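Long-range contacts in tRNA uridine(34) acetyltransferase (Methanocaldococcus infernus, PDB 6IA8), which catalyses formation of carboxymethyluridine at the wobble uridine 34 of tRNA, using acetyl-CoA, S-adenosylmethionine and a [4Fe-4S] cluster: residues A[65-70]-A[137-142]; A[112-117]-A[152-157]. One frame throughout, in Å; residues are numbered along the deposited sequence.

Contact 1: A[65-70]-A[137-142]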
ATOM      1  N   VAL A  65       1.577  12.390  -1.919  1.00 31.83           N
ATOM      2  CA  VAL A  65       2.239  13.166  -2.961  1.00 33.20           C
ATOM      3  C   VAL A  65       2.635  12.159  -4.030  1.00 37.52           C
ATOM      4  O   VAL A  65       3.619  11.431  -3.874  1.00 34.20           O
ATOM      5  CB  VAL A  65       3.460  13.923  -2.427  1.00 33.87           C
ATOM      6  CG1 VAL A  65       4.260  14.568  -3.539  1.00 36.18           C
ATOM      7  CG2 VAL A  65       3.054  14.978  -1.370  1.00 35.73           C
ATOM      8  N   ALA A  66       1.876  12.120  -5.116  1.00 37.02           N
ATOM      9  CA  ALA A  66       2.114  11.203  -6.220  1.00 39.08           C
ATOM     10  C   ALA A  66       2.803  11.951  -7.351  1.00 37.32           C
ATOM     11  O   ALA A  66       2.295  12.973  -7.811  1.00 35.71           O
ATOM     12  CB  ALA A  66       0.794  10.617  -6.717  1.00 43.52           C
ATOM     13  N   VAL A  67       3.938  11.432  -7.812  1.00 35.05           N
ATOM     14  CA  VAL A  67       4.735  12.091  -8.842  1.00 36.89           C
ATOM     15  C   VAL A  67       5.060  11.109  -9.959  1.00 40.51           C
ATOM     16  O   VAL A  67       5.088   9.894  -9.763  1.00 38.77           O
ATOM     17  CB  VAL A  67       6.044  12.676  -8.276  1.00 33.34           C
ATOM     18  CG1 VAL A  67       5.738  13.714  -7.183  1.00 37.35           C
ATOM     19  CG2 VAL A  67       6.912  11.595  -7.742  1.00 36.97           C
ATOM     20  N   MET A  68       5.340  11.666 -11.140  1.00 38.22           N
ATOM     21  CA  MET A  68       5.531  10.897 -12.364  1.00 47.14           C
ATOM     22  C   MET A  68       6.981  10.973 -12.825  1.00 46.15           C
ATOM     23  O   MET A  68       7.605  12.035 -12.794  1.00 46.59           O
ATOM     24  CB  MET A  68       4.621  11.420 -13.479  1.00 54.04           C
ATOM     25  CG  MET A  68       3.272  10.738 -13.591  1.00 89.14           C
ATOM     26  SD  MET A  68       3.336   9.300 -14.668  1.00 96.38           S
ATOM     27  CE  MET A  68       1.744   8.553 -14.336  1.00104.96           C
ATOM     28  N   THR A  69       7.512   9.845 -13.267  1.00 43.05           N
ATOM     29  CA  THR A  69       8.856   9.786 -13.819  1.00 41.95           C
ATOM     30  C   THR A  69       8.839  10.073 -15.314  1.00 51.61           C
ATOM     31  O   THR A  69       7.784  10.121 -15.947  1.00 61.03           O
ATOM     32  CB  THR A  69       9.481   8.419 -13.555  1.00 50.08           C
ATOM     33  OG1 THR A  69       8.640   7.404 -14.099  1.00 55.19           O
ATOM     34  CG2 THR A  69       9.636   8.200 -12.059  1.00 50.21           C
ATOM     35  N   SER A  70      10.036  10.259 -15.877  1.00 65.26           N
ATOM     36  CA  SER A  70      10.166  10.598 -17.288  1.00 80.14           C
ATOM     37  C   SER A  70       9.869   9.387 -18.170  1.00 88.95           C
ATOM     38  O   SER A  70      10.104   8.246 -17.767  1.00 65.22           O
ATOM     39  CB  SER A  70      11.575  11.107 -17.608  1.00 50.49           C
ATOM     40  OG  SER A  70      11.755  12.429 -17.157  1.00 80.68           O
ATOM     41  N   LEU A 137       5.103   9.475  -0.323  1.00 29.85           N
ATOM     42  CA  LEU A 137       5.574   9.743  -1.671  1.00 31.68           C
ATOM     43  C   LEU A 137       5.328   8.505  -2.514  1.00 32.31           C
ATOM     44  O   LEU A 137       5.708   7.396  -2.120  1.00 33.28           O
ATOM     45  CB  LEU A 137       7.054  10.077  -1.656  1.00 28.87           C
ATOM     46  CG  LEU A 137       7.686  10.413  -3.000  1.00 29.17           C
ATOM     47  CD1 LEU A 137       7.068  11.648  -3.592  1.00 35.79           C
ATOM     48  CD2 LEU A 137       9.195  10.567  -2.765  1.00 36.05           C
ATOM     49  N   ILE A 138       4.643   8.690  -3.634  1.00 31.51           N
ATOM     50  CA  ILE A 138       4.282   7.592  -4.524  1.00 28.67           C
ATOM     51  C   ILE A 138       4.936   7.856  -5.866  1.00 31.01           C
ATOM     52  O   ILE A 138       4.653   8.882  -6.498  1.00 34.27           O
ATOM     53  CB  ILE A 138       2.765   7.454  -4.706  1.00 34.77           C
ATOM     54  CG1 ILE A 138       2.062   7.275  -3.360  1.00 37.02           C
ATOM     55  CG2 ILE A 138       2.452   6.232  -5.594  1.00 35.78           C
ATOM     56  CD1 ILE A 138       0.565   7.081  -3.481  1.00 37.04           C
ATOM     57  N   ILE A 139       5.763   6.917  -6.320  1.00 32.15           N
ATOM     58  CA  ILE A 139       6.467   7.021  -7.596  1.00 37.82           C
ATOM     59  C   ILE A 139       5.663   6.256  -8.636  1.00 33.73           C
ATOM     60  O   ILE A 139       5.584   5.024  -8.597  1.00 37.23           O
ATOM     61  CB  ILE A 139       7.898   6.479  -7.506  1.00 45.64           C
ATOM     62  CG1 ILE A 139       8.641   7.098  -6.310  1.00 39.76           C
ATOM     63  CG2 ILE A 139       8.644   6.733  -8.829  1.00 41.19           C
ATOM     64  CD1 ILE A 139       8.745   8.605  -6.320  1.00 37.70           C
ATOM     65  N   MET A 140       5.061   6.978  -9.563  1.00 37.58           N
ATOM     66  CA  MET A 140       4.179   6.380 -10.552  1.00 44.46           C
ATOM     67  C   MET A 140       4.907   6.177 -11.875  1.00 53.74           C
ATOM     68  O   MET A 140       5.812   6.939 -12.229  1.00 55.18           O
ATOM     69  CB  MET A 140       2.956   7.264 -10.771  1.00 50.68           C
ATOM     70  CG  MET A 140       2.131   7.484  -9.532  1.00 48.64           C
ATOM     71  SD  MET A 140       0.653   8.443  -9.853  1.00 56.77           S
ATOM     72  CE  MET A 140       1.352   9.958 -10.487  1.00 59.98           C
ATOM     73  N   GLY A 141       4.482   5.146 -12.616  1.00 67.67           N
ATOM     74  CA  GLY A 141       5.055   4.847 -13.916  1.00 73.50           C
ATOM     75  C   GLY A 141       5.219   3.362 -14.171  1.00 88.42           C
ATOM     76  O   GLY A 141       5.047   2.896 -15.300  1.00 92.26           O
ATOM     77  N   GLY A 142       5.560   2.608 -13.129  1.00 80.81           N
ATOM     78  CA  GLY A 142       5.769   1.182 -13.248  1.00103.56           C
ATOM     79  C   GLY A 142       7.113   0.768 -13.797  1.00 84.92           C
ATOM     80  O   GLY A 142       7.477  -0.407 -13.681  1.00 62.97           O
TER

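Contact 2: A[112-117]-A[152-157]. With SO4 (sulfate ion), chain F.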
ATOM      1  N   PHE A 112       7.986  16.674 -15.840  1.00 41.73           N
ATOM      2  CA  PHE A 112       8.371  15.524 -15.024  1.00 44.15           C
ATOM      3  C   PHE A 112       9.514  15.821 -14.056  1.00 43.53           C
ATOM      4  O   PHE A 112      10.220  14.895 -13.611  1.00 47.25           O
ATOM      5  CB  PHE A 112       8.747  14.341 -15.910  1.00 45.13           C
ATOM      6  CG  PHE A 112       7.671  13.943 -16.881  1.00 51.68           C
ATOM      7  CD1 PHE A 112       7.693  14.428 -18.177  1.00 54.12           C
ATOM      8  CD2 PHE A 112       6.638  13.096 -16.502  1.00 66.20           C
ATOM      9  CE1 PHE A 112       6.710  14.068 -19.084  1.00 61.62           C
ATOM     10  CE2 PHE A 112       5.654  12.732 -17.407  1.00 64.64           C
ATOM     11  CZ  PHE A 112       5.689  13.224 -18.689  1.00 64.24           C
ATOM     12  N   ASP A 113       9.710  17.085 -13.723  1.00 50.46           N
ATOM     13  CA  ASP A 113      10.737  17.464 -12.764  1.00 39.15           C
ATOM     14  C   ASP A 113      10.327  16.937 -11.392  1.00 41.84           C
ATOM     15  O   ASP A 113       9.234  17.271 -10.912  1.00 42.23           O
ATOM     16  CB  ASP A 113      10.907  18.972 -12.751  1.00 46.36           C
ATOM     17  CG  ASP A 113      12.061  19.432 -11.863  1.00 54.01           C
ATOM     18  OD1 ASP A 113      12.147  19.014 -10.696  1.00 45.11           O
ATOM     19  OD2 ASP A 113      12.882  20.244 -12.351  1.00 52.87           O
ATOM     20  N   PRO A 114      11.157  16.132 -10.724  1.00 35.30           N
ATOM     21  CA  PRO A 114      10.732  15.596  -9.415  1.00 38.42           C
ATOM     22  C   PRO A 114      10.528  16.668  -8.362  1.00 36.46           C
ATOM     23  O   PRO A 114       9.574  16.595  -7.572  1.00 36.29           O
ATOM     24  CB  PRO A 114      11.871  14.630  -9.028  1.00 42.09           C
ATOM     25  CG  PRO A 114      13.068  15.122  -9.802  1.00 36.49           C
ATOM     26  CD  PRO A 114      12.495  15.655 -11.119  1.00 41.14           C
ATOM     27  N   TYR A 115      11.409  17.663  -8.317  1.00 35.44           N
ATOM     28  CA  TYR A 115      11.286  18.704  -7.304  1.00 46.62           C
ATOM     29  C   TYR A 115      10.021  19.521  -7.523  1.00 35.95           C
ATOM     30  O   TYR A 115       9.258  19.760  -6.580  1.00 36.08           O
ATOM     31  CB  TYR A 115      12.524  19.610  -7.309  1.00 44.66           C
ATOM     32  CG  TYR A 115      12.533  20.650  -6.199  1.00 35.45           C
ATOM     33  CD1 TYR A 115      11.642  21.722  -6.216  1.00 37.14           C
ATOM     34  CD2 TYR A 115      13.423  20.565  -5.148  1.00 43.73           C
ATOM     35  CE1 TYR A 115      11.649  22.690  -5.222  1.00 46.95           C
ATOM     36  CE2 TYR A 115      13.434  21.524  -4.139  1.00 35.88           C
ATOM     37  CZ  TYR A 115      12.542  22.576  -4.176  1.00 48.48           C
ATOM     38  OH  TYR A 115      12.560  23.547  -3.186  1.00 41.88           O
ATOM     39  N   LEU A 116       9.793  19.973  -8.763  1.00 35.71           N
ATOM     40  CA  LEU A 116       8.644  20.828  -9.036  1.00 39.34           C
ATOM     41  C   LEU A 116       7.341  20.089  -8.771  1.00 43.47           C
ATOM     42  O   LEU A 116       6.386  20.676  -8.257  1.00 40.11           O
ATOM     43  CB  LEU A 116       8.695  21.329 -10.474  1.00 40.63           C
ATOM     44  CG  LEU A 116       9.958  22.096 -10.867  1.00 59.41           C
ATOM     45  CD1 LEU A 116       9.868  22.537 -12.330  1.00 57.75           C
ATOM     46  CD2 LEU A 116      10.173  23.302  -9.957  1.00 39.41           C
ATOM     47  N   GLN A 117       7.273  18.803  -9.122  1.00 40.46           N
ATOM     48  CA  GLN A 117       6.059  18.036  -8.859  1.00 35.64           C
ATOM     49  C   GLN A 117       5.799  17.922  -7.358  1.00 39.10           C
ATOM     50  O   GLN A 117       4.678  18.132  -6.879  1.00 36.18           O
ATOM     51  CB  GLN A 117       6.181  16.646  -9.479  1.00 37.92           C
ATOM     52  CG  GLN A 117       6.037  16.603 -11.001  1.00 40.39           C
ATOM     53  CD  GLN A 117       6.147  15.203 -11.526  1.00 43.45           C
ATOM     54  OE1 GLN A 117       5.146  14.485 -11.630  1.00 41.94           O
ATOM     55  NE2 GLN A 117       7.366  14.790 -11.841  1.00 41.96           N
ATOM     56  N   GLN A 152      17.310   7.076 -10.696  1.00 42.35           N
ATOM     57  CA  GLN A 152      16.489   6.790  -9.522  1.00 38.97           C
ATOM     58  C   GLN A 152      16.966   7.576  -8.306  1.00 41.88           C
ATOM     59  O   GLN A 152      16.158   8.155  -7.565  1.00 37.11           O
ATOM     60  CB  GLN A 152      16.521   5.297  -9.190  1.00 42.35           C
ATOM     61  CG  GLN A 152      16.101   4.345 -10.297  1.00 47.65           C
ATOM     62  CD  GLN A 152      16.075   2.908  -9.815  1.00 45.19           C
ATOM     63  OE1 GLN A 152      15.617   2.631  -8.715  1.00 38.43           O
ATOM     64  NE2 GLN A 152      16.588   1.990 -10.624  1.00 42.90           N
ATOM     65  N   ASP A 153      18.273   7.530  -8.036  1.00 37.91           N
ATOM     66  CA  ASP A 153      18.815   8.224  -6.872  1.00 41.50           C
ATOM     67  C   ASP A 153      18.528   9.713  -6.970  1.00 46.08           C
ATOM     68  O   ASP A 153      18.077  10.338  -6.005  1.00 38.97           O
ATOM     69  CB  ASP A 153      20.319   7.971  -6.750  1.00 41.37           C
ATOM     70  CG  ASP A 153      20.642   6.549  -6.371  1.00 38.79           C
ATOM     71  OD1 ASP A 153      19.696   5.764  -6.106  1.00 39.71           O
ATOM     72  OD2 ASP A 153      21.840   6.225  -6.324  1.00 42.07           O
ATOM     73  N   TRP A 154      18.759  10.290  -8.151  1.00 39.52           N
ATOM     74  CA  TRP A 154      18.537  11.719  -8.342  1.00 35.97           C
ATOM     75  C   TRP A 154      17.065  12.065  -8.170  1.00 37.87           C
ATOM     76  O   TRP A 154      16.726  13.039  -7.491  1.00 36.46           O
ATOM     77  CB  TRP A 154      19.052  12.135  -9.728  1.00 39.38           C
ATOM     78  CG  TRP A 154      18.655  13.522 -10.142  1.00 45.65           C
ATOM     79  CD1 TRP A 154      19.294  14.690  -9.827  1.00 43.11           C
ATOM     80  CD2 TRP A 154      17.524  13.881 -10.953  1.00 46.95           C
ATOM     81  NE1 TRP A 154      18.621  15.762 -10.394  1.00 51.84           N
ATOM     82  CE2 TRP A 154      17.539  15.290 -11.092  1.00 50.51           C
ATOM     83  CE3 TRP A 154      16.508  13.145 -11.585  1.00 50.18           C
ATOM     84  CZ2 TRP A 154      16.573  15.976 -11.820  1.00 55.28           C
ATOM     85  CZ3 TRP A 154      15.556  13.826 -12.314  1.00 48.10           C
ATOM     86  CH2 TRP A 154      15.589  15.236 -12.415  1.00 44.86           C
ATOM     87  N   PHE A 155      16.173  11.254  -8.743  1.00 34.87           N
ATOM     88  CA  PHE A 155      14.749  11.578  -8.695  1.00 34.55           C
ATOM     89  C   PHE A 155      14.244  11.603  -7.259  1.00 35.67           C
ATOM     90  O   PHE A 155      13.527  12.528  -6.841  1.00 35.02           O
ATOM     91  CB  PHE A 155      13.965  10.563  -9.521  1.00 37.17           C
ATOM     92  CG  PHE A 155      12.546  10.959  -9.771  1.00 38.51           C
ATOM     93  CD1 PHE A 155      11.571  10.708  -8.831  1.00 40.73           C
ATOM     94  CD2 PHE A 155      12.191  11.592 -10.950  1.00 37.99           C
ATOM     95  CE1 PHE A 155      10.256  11.071  -9.070  1.00 36.04           C
ATOM     96  CE2 PHE A 155      10.886  11.960 -11.199  1.00 43.12           C
ATOM     97  CZ  PHE A 155       9.910  11.707 -10.276  1.00 36.15           C
ATOM     98  N   ILE A 156      14.610  10.586  -6.483  1.00 30.83           N
ATOM     99  CA  ILE A 156      14.169  10.539  -5.095  1.00 28.79           C
ATOM    100  C   ILE A 156      14.828  11.651  -4.290  1.00 28.71           C
ATOM    101  O   ILE A 156      14.189  12.279  -3.434  1.00 32.80           O
ATOM    102  CB  ILE A 156      14.451   9.162  -4.474  1.00 33.43           C
ATOM    103  CG1 ILE A 156      13.635   8.073  -5.194  1.00 34.10           C
ATOM    104  CG2 ILE A 156      14.135   9.214  -2.978  1.00 31.23           C
ATOM    105  CD1 ILE A 156      12.159   8.269  -5.213  1.00 32.48           C
ATOM    106  N   LYS A 157      16.114  11.902  -4.546  1.00 35.77           N
ATOM    107  CA  LYS A 157      16.820  12.991  -3.879  1.00 38.73           C
ATOM    108  C   LYS A 157      16.067  14.301  -4.042  1.00 38.10           C
ATOM    109  O   LYS A 157      15.876  15.053  -3.079  1.00 34.31           O
ATOM    110  CB  LYS A 157      18.233  13.119  -4.447  1.00 42.18           C
ATOM    111  CG  LYS A 157      19.001  14.291  -3.902  1.00 40.13           C
ATOM    112  CD  LYS A 157      20.391  14.421  -4.606  1.00 43.54           C
ATOM    113  CE  LYS A 157      21.025  15.736  -4.306  1.00 50.66           C
ATOM    114  NZ  LYS A 157      20.247  16.891  -4.830  1.00 50.60           N
TER
HETATM  115  S   SO4 F 605      20.761  18.688  -8.448  1.00 88.74           S
HETATM  116  O1  SO4 F 605      21.274  17.479  -7.803  1.00 69.52           O
HETATM  117  O2  SO4 F 605      19.856  19.377  -7.531  1.00 92.25           O
HETATM  118  O3  SO4 F 605      21.877  19.564  -8.785  1.00127.39           O
HETATM  119  O4  SO4 F 605      20.030  18.353  -9.675  1.00 69.54           O

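Contact 1: A[65-70]-A[137-142]
Val67 is gripped on both its backbone polar atoms by the strand beside it: its N donates to Ile138 O and its O accepts from Met140 N at 2.9 Å, each donor lying almost on the line of the carbonyl it meets. Ile138 N adds a third bond to Val65 O, with the donor tilted 29° from the carbonyl plane. This alternation, with segment axes 25° apart, is the pattern of a parallel beta pair; it joins the edge strand 63-68 to strand 134-140 in the radical SAM core.

The two faces differ. On the buried one, Val65, Val67, Leu137 and Ile139 lie beneath helices 114-127 and 149-164. Val67 CG2, the methyl lying between its own backbone N and carbonyl carbon, reaches Ile139 CD1 at 3.8 Å, the two side chains running side by side. Thr69 CG2 continues this apolar row, 3.7 Å from Ile139 CG2.

The opposite face, with Ala66, Met68, Ile138 and Met140, is more open. The Met140 chain bends at its last torsion (chi3 -60°), which carries CE to 3.7 Å from Met68 CG while SD sits 3.8 Å from Ala66 CB; the two methionines cross at about a right angle. Beyond Met140 the pairing weakens: Thr69 OG1 makes a weak 3.4 Å bond to Met140 O, and poorly ordered Gly141 has, as modelled, a backbone in which a CB would probably be jammed against the carbonyl O of Met140.

Chemically, direct backbone bonds fix the register, hydrocarbon contacts seal the helix-covered face, and the two methionines, with Ala66, line the more exposed one.

Contact 2: A[112-117]-A[152-157]
Pro114, in the first turn of helix 114-127, is wedged against two aromatic rings of helix 149-164. Its CB stands 3.5 Å from the centroid of the Phe155 ring and only 9° off the ring normal, a CH-pi contact almost over the centre. The next ring carbon, CG, lies over a face of the six-membered ring of Trp154, 4.0 Å from its centroid and 27° off the normal, while CD comes within 3.4 Å of Trp154 CH2.

Both aromatic side chains reach the proline through an extended first torsion. In Trp154, CG lies opposite the backbone N (chi1 169°), which carries the far end of the indole across to Pro114; in Phe155 the same anti torsion brings a face of the ring against Pro114 CB. An alanine in place of Phe155 removes the ring under Pro114 CB, which would probably open a gap between the two helices beside Val67.

Asp113 N-caps helix 114-127: its OD1 accepts from Leu116 N at 3.2 Å, approached from above the carboxylate plane, and more weakly from Tyr115 N. Gln117 NE2 makes a weak bond back to Asp113 O, while its OE1 accepts from Met68 N on strand 63-68.

At the NE1 edge of the indole, Trp154 NE1 donates in the ring plane to sulfate O4 at 3.0 Å. Lys157, bent at its last torsion, places NZ 3.2 Å from sulfate O1 and also forms salt bridges with Asp161 and Glu167. The sulfate probably came from the crystallisation liquor. CH-pi and apolar contacts thus carry this helix-helix junction: the polar bonds run within 112-117, to strand 63-68 and to the sulfate, and none crosses between the two segments.

In the fold
Contacts 1 and 2, with centres about 9 Å apart, belong to one beta-alpha-beta-alpha succession: strand 63-68, helix 114-127, strand 134-140, helix 149-164. Contact 1 pairs the two strands; contact 2 packs together the two helices covering their buried face. The layers meet directly, with Thr69 O 3.2 Å from Phe112 CD2, Met68 O 3.4 Å from Phe155 CZ, and Ile139 CD1 3.6 Å from Ile156 CD1. The side chain of Val65 in contact 1 is about 10 Å from that of Lys134, which by similarity binds acetyl-CoA, whereas contact 2 lies away from the annotated sites.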